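Local coordinates for BT_4661 (Bacteroides thetaiotaomicron, PDB 4AK2), which probably binds heparin and heparan sulphate at the cell surface as a SusE-like glycan-binding protein, the chain here being its ligand-binding domain, at residues Val134-Pro145 with Asp226-Trp236. Residues are numbered along the deposited sequence; the frame is centred on the assembly and turned at random.
Sequences VNPARGGESIAP and DFKVHINPNLW. With NA (sodium ion), chain D.
Lys228 and Glu141 cross on one face of a short antiparallel pairing, and the extended lysine chain lies over the backbone of Ser142, its CD 3.3 Å from Ser142 O. At the end of that reach Lys228 NZ meets Glu141 OE2 at 2.7 Å, coming from above the carboxylate plane, in a salt bridge. The non-hydrogen-bonded pairing of Glu141 with His230 sets Glu141 CB over one face of the ring, a CH-pi contact offset toward the rim. With CG between backbone N and carbonyl carbon (chi1 64°), the glutamate chain runs alongside His230, OE1 3.4 Å from His230 CE1, carboxylate and ring nearly perpendicular (85°). An alanine in place of Lys228 would probably leave the Glu141 carboxylate without its charged mate and bare the groove along Ser142.

Ser142 grips the opposite strand twice: its N donates to Val229 O, and its OG takes the N-H of Val229 at 2.8 Å while giving its own proton to Ile143 O. Next along, Gly140 and Ile231 form the hydrogen-bonded pair, and Gly139 sits so close to Ile231 O (3.2 Å from its CA) that a CB would clash. Beyond the strands, Pro233 CB fills the bend of 136-139 against Ala137 O, while at the far end Pro145 packs crosswise on Phe227 CB.

Tyr221 stacks on His230 from strand 220-222, the other edge of this three-stranded sheet; Val134, Ser142 and Val229 rest on strand 268-276, and Trp236 reaches helix 187-195, where Ser194 shares a sodium ion with Leu235 O.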
# COMPACT_ATOMS: atom_id res chain seq x y z
N VAL A 134 7.02 -3.32 5.52
CA VAL A 134 8.28 -2.83 6.01
C VAL A 134 8.23 -2.50 7.48
O VAL A 134 7.22 -1.96 7.99
CB VAL A 134 8.74 -1.61 5.15
CG1 VAL A 134 7.80 -0.38 5.35
CG2 VAL A 134 10.18 -1.23 5.47
N ASN A 135 9.32 -2.77 8.20
CA ASN A 135 9.44 -2.41 9.60
C ASN A 135 10.03 -0.98 9.65
O ASN A 135 11.13 -0.78 9.18
CB ASN A 135 10.40 -3.39 10.28
CG ASN A 135 10.66 -3.06 11.73
OD1 ASN A 135 10.48 -1.95 12.21
ND2 ASN A 135 11.06 -4.08 12.48
N PRO A 136 9.28 0.01 10.15
CA PRO A 136 9.77 1.39 10.12
C PRO A 136 10.99 1.63 10.99
O PRO A 136 11.67 2.62 10.79
CB PRO A 136 8.56 2.19 10.64
CG PRO A 136 7.83 1.22 11.53
CD PRO A 136 7.96 -0.11 10.80
N ALA A 137 11.29 0.75 11.95
CA ALA A 137 12.53 0.91 12.72
C ALA A 137 13.75 0.55 11.85
O ALA A 137 14.75 1.20 11.95
CB ALA A 137 12.51 0.08 14.01
N ARG A 138 13.62 -0.49 11.05
CA ARG A 138 14.73 -1.05 10.30
C ARG A 138 14.82 -0.52 8.87
O ARG A 138 15.89 -0.52 8.27
CB ARG A 138 14.61 -2.58 10.31
CG ARG A 138 14.69 -3.13 11.75
CD ARG A 138 14.62 -4.65 11.84
NE ARG A 138 15.87 -5.28 11.43
CZ ARG A 138 16.97 -5.40 12.20
NH1 ARG A 138 17.00 -4.93 13.45
NH2 ARG A 138 18.05 -6.01 11.72
N GLY A 139 13.70 -0.08 8.31
CA GLY A 139 13.69 0.26 6.91
C GLY A 139 13.76 -0.99 6.05
O GLY A 139 13.76 -2.13 6.54
N GLY A 140 13.87 -0.80 4.75
CA GLY A 140 14.03 -1.91 3.83
C GLY A 140 13.76 -1.48 2.40
O GLY A 140 13.66 -0.28 2.12
N GLU A 141 13.67 -2.44 1.50
CA GLU A 141 13.45 -2.20 0.08
C GLU A 141 12.42 -3.14 -0.46
O GLU A 141 12.37 -4.31 -0.06
CB GLU A 141 14.75 -2.27 -0.73
CG GLU A 141 15.38 -3.62 -0.73
CD GLU A 141 16.77 -3.65 -1.37
OE1 GLU A 141 17.45 -2.60 -1.37
OE2 GLU A 141 17.19 -4.73 -1.87
N SER A 142 11.57 -2.62 -1.34
CA SER A 142 10.51 -3.41 -1.96
C SER A 142 11.07 -4.40 -2.97
O SER A 142 12.28 -4.43 -3.22
CB SER A 142 9.54 -2.45 -2.70
OG SER A 142 10.12 -2.00 -3.93
N ILE A 143 10.19 -5.23 -3.53
CA ILE A 143 10.51 -6.03 -4.72
C ILE A 143 10.90 -5.11 -5.87
O ILE A 143 10.42 -3.94 -5.94
CB ILE A 143 9.28 -6.92 -5.09
CG1 ILE A 143 9.70 -8.14 -5.91
CG2 ILE A 143 8.20 -6.13 -5.81
CD1 ILE A 143 10.45 -9.22 -5.10
N ALA A 144 11.68 -5.58 -6.83
CA ALA A 144 11.92 -4.85 -8.05
C ALA A 144 10.72 -5.08 -8.97
O ALA A 144 10.27 -6.20 -9.13
CB ALA A 144 13.21 -5.37 -8.72
N PRO A 145 10.18 -4.01 -9.60
CA PRO A 145 9.01 -4.19 -10.42
C PRO A 145 9.35 -4.74 -11.80
O PRO A 145 10.49 -4.60 -12.27
CB PRO A 145 8.48 -2.75 -10.57
CG PRO A 145 9.72 -1.88 -10.47
CD PRO A 145 10.61 -2.62 -9.48
N ASP A 226 17.23 -0.71 -10.20
CA ASP A 226 16.23 -1.78 -10.11
C ASP A 226 14.82 -1.27 -9.83
O ASP A 226 13.88 -2.05 -9.92
CB ASP A 226 16.65 -2.79 -9.02
CG ASP A 226 17.99 -3.40 -9.27
OD1 ASP A 226 18.23 -3.83 -10.41
OD2 ASP A 226 18.78 -3.44 -8.30
N PHE A 227 14.67 0.03 -9.48
CA PHE A 227 13.35 0.66 -9.30
C PHE A 227 12.60 0.12 -8.09
O PHE A 227 11.39 0.19 -8.02
CB PHE A 227 12.54 0.60 -10.61
CG PHE A 227 13.34 1.15 -11.77
CD1 PHE A 227 13.68 2.51 -11.78
CD2 PHE A 227 13.85 0.31 -12.76
CE1 PHE A 227 14.48 3.04 -12.80
CE2 PHE A 227 14.67 0.82 -13.76
CZ PHE A 227 14.98 2.17 -13.78
N LYS A 228 13.33 -0.39 -7.10
CA LYS A 228 12.74 -0.72 -5.82
C LYS A 228 12.43 0.56 -5.06
O LYS A 228 13.14 1.58 -5.19
CB LYS A 228 13.73 -1.53 -4.97
CG LYS A 228 14.14 -2.88 -5.58
CD LYS A 228 15.16 -3.59 -4.69
CE LYS A 228 15.51 -4.96 -5.24
NZ LYS A 228 16.48 -5.64 -4.33
N VAL A 229 11.38 0.51 -4.26
CA VAL A 229 11.12 1.57 -3.29
C VAL A 229 11.95 1.27 -2.01
O VAL A 229 11.83 0.18 -1.47
CB VAL A 229 9.62 1.71 -2.91
CG1 VAL A 229 9.45 2.73 -1.79
CG2 VAL A 229 8.76 2.05 -4.13
N HIS A 230 12.75 2.24 -1.58
CA HIS A 230 13.51 2.18 -0.35
C HIS A 230 12.88 2.99 0.71
O HIS A 230 12.44 4.11 0.44
CB HIS A 230 14.94 2.72 -0.58
CG HIS A 230 15.68 1.94 -1.62
ND1 HIS A 230 16.75 1.15 -1.32
CD2 HIS A 230 15.47 1.83 -2.98
CE1 HIS A 230 17.18 0.57 -2.45
NE2 HIS A 230 16.41 0.98 -3.47
N ILE A 231 12.76 2.45 1.91
CA ILE A 231 12.28 3.15 3.10
C ILE A 231 13.44 3.22 4.08
O ILE A 231 14.04 2.18 4.43
CB ILE A 231 11.06 2.45 3.73
CG1 ILE A 231 9.87 2.54 2.78
CG2 ILE A 231 10.74 2.99 5.12
CD1 ILE A 231 9.31 3.93 2.56
N ASN A 232 13.83 4.41 4.48
CA ASN A 232 14.97 4.56 5.38
C ASN A 232 14.57 4.32 6.82
O ASN A 232 13.42 4.55 7.17
CB ASN A 232 15.61 5.94 5.18
CG ASN A 232 16.46 5.97 3.94
OD1 ASN A 232 17.14 4.98 3.60
ND2 ASN A 232 16.41 7.09 3.23
N PRO A 233 15.52 3.83 7.65
CA PRO A 233 15.21 3.49 9.05
C PRO A 233 15.02 4.71 9.94
O PRO A 233 15.58 5.79 9.69
CB PRO A 233 16.44 2.70 9.49
CG PRO A 233 17.55 3.23 8.63
CD PRO A 233 16.91 3.50 7.29
N ASN A 234 14.24 4.52 10.99
CA ASN A 234 14.16 5.46 12.10
C ASN A 234 13.52 6.82 11.76
O ASN A 234 13.70 7.76 12.54
CB ASN A 234 15.56 5.68 12.76
CG ASN A 234 15.46 6.31 14.14
OD1 ASN A 234 14.65 5.89 14.96
ND2 ASN A 234 16.31 7.31 14.44
N LEU A 235 12.76 6.91 10.66
CA LEU A 235 12.13 8.19 10.26
C LEU A 235 10.60 8.15 10.37
O LEU A 235 9.97 9.16 10.69
CB LEU A 235 12.56 8.55 8.83
CG LEU A 235 14.08 8.71 8.65
CD1 LEU A 235 14.37 9.14 7.22
CD2 LEU A 235 14.63 9.72 9.65
N TRP A 236 10.00 6.99 10.10
CA TRP A 236 8.54 6.88 10.09
C TRP A 236 8.09 6.54 11.48
O TRP A 236 7.70 5.40 11.79
CB TRP A 236 8.11 5.85 9.07
CG TRP A 236 8.36 6.26 7.65
CD1 TRP A 236 9.54 6.11 6.89
CD2 TRP A 236 7.40 6.94 6.79
NE1 TRP A 236 9.35 6.65 5.62
CE2 TRP A 236 8.06 7.13 5.50
CE3 TRP A 236 6.06 7.35 6.94
CZ2 TRP A 236 7.42 7.74 4.44
CZ3 TRP A 236 5.42 7.96 5.86
CH2 TRP A 236 6.09 8.18 4.64
NA NA D . 10.97 11.69 10.77
O HOH W 1 11.51 4.70 9.10
O HOH W 2 14.18 -6.27 -2.33
O HOH W 3 13.08 -3.60 -12.00
O HOH W 4 12.49 12.15 12.48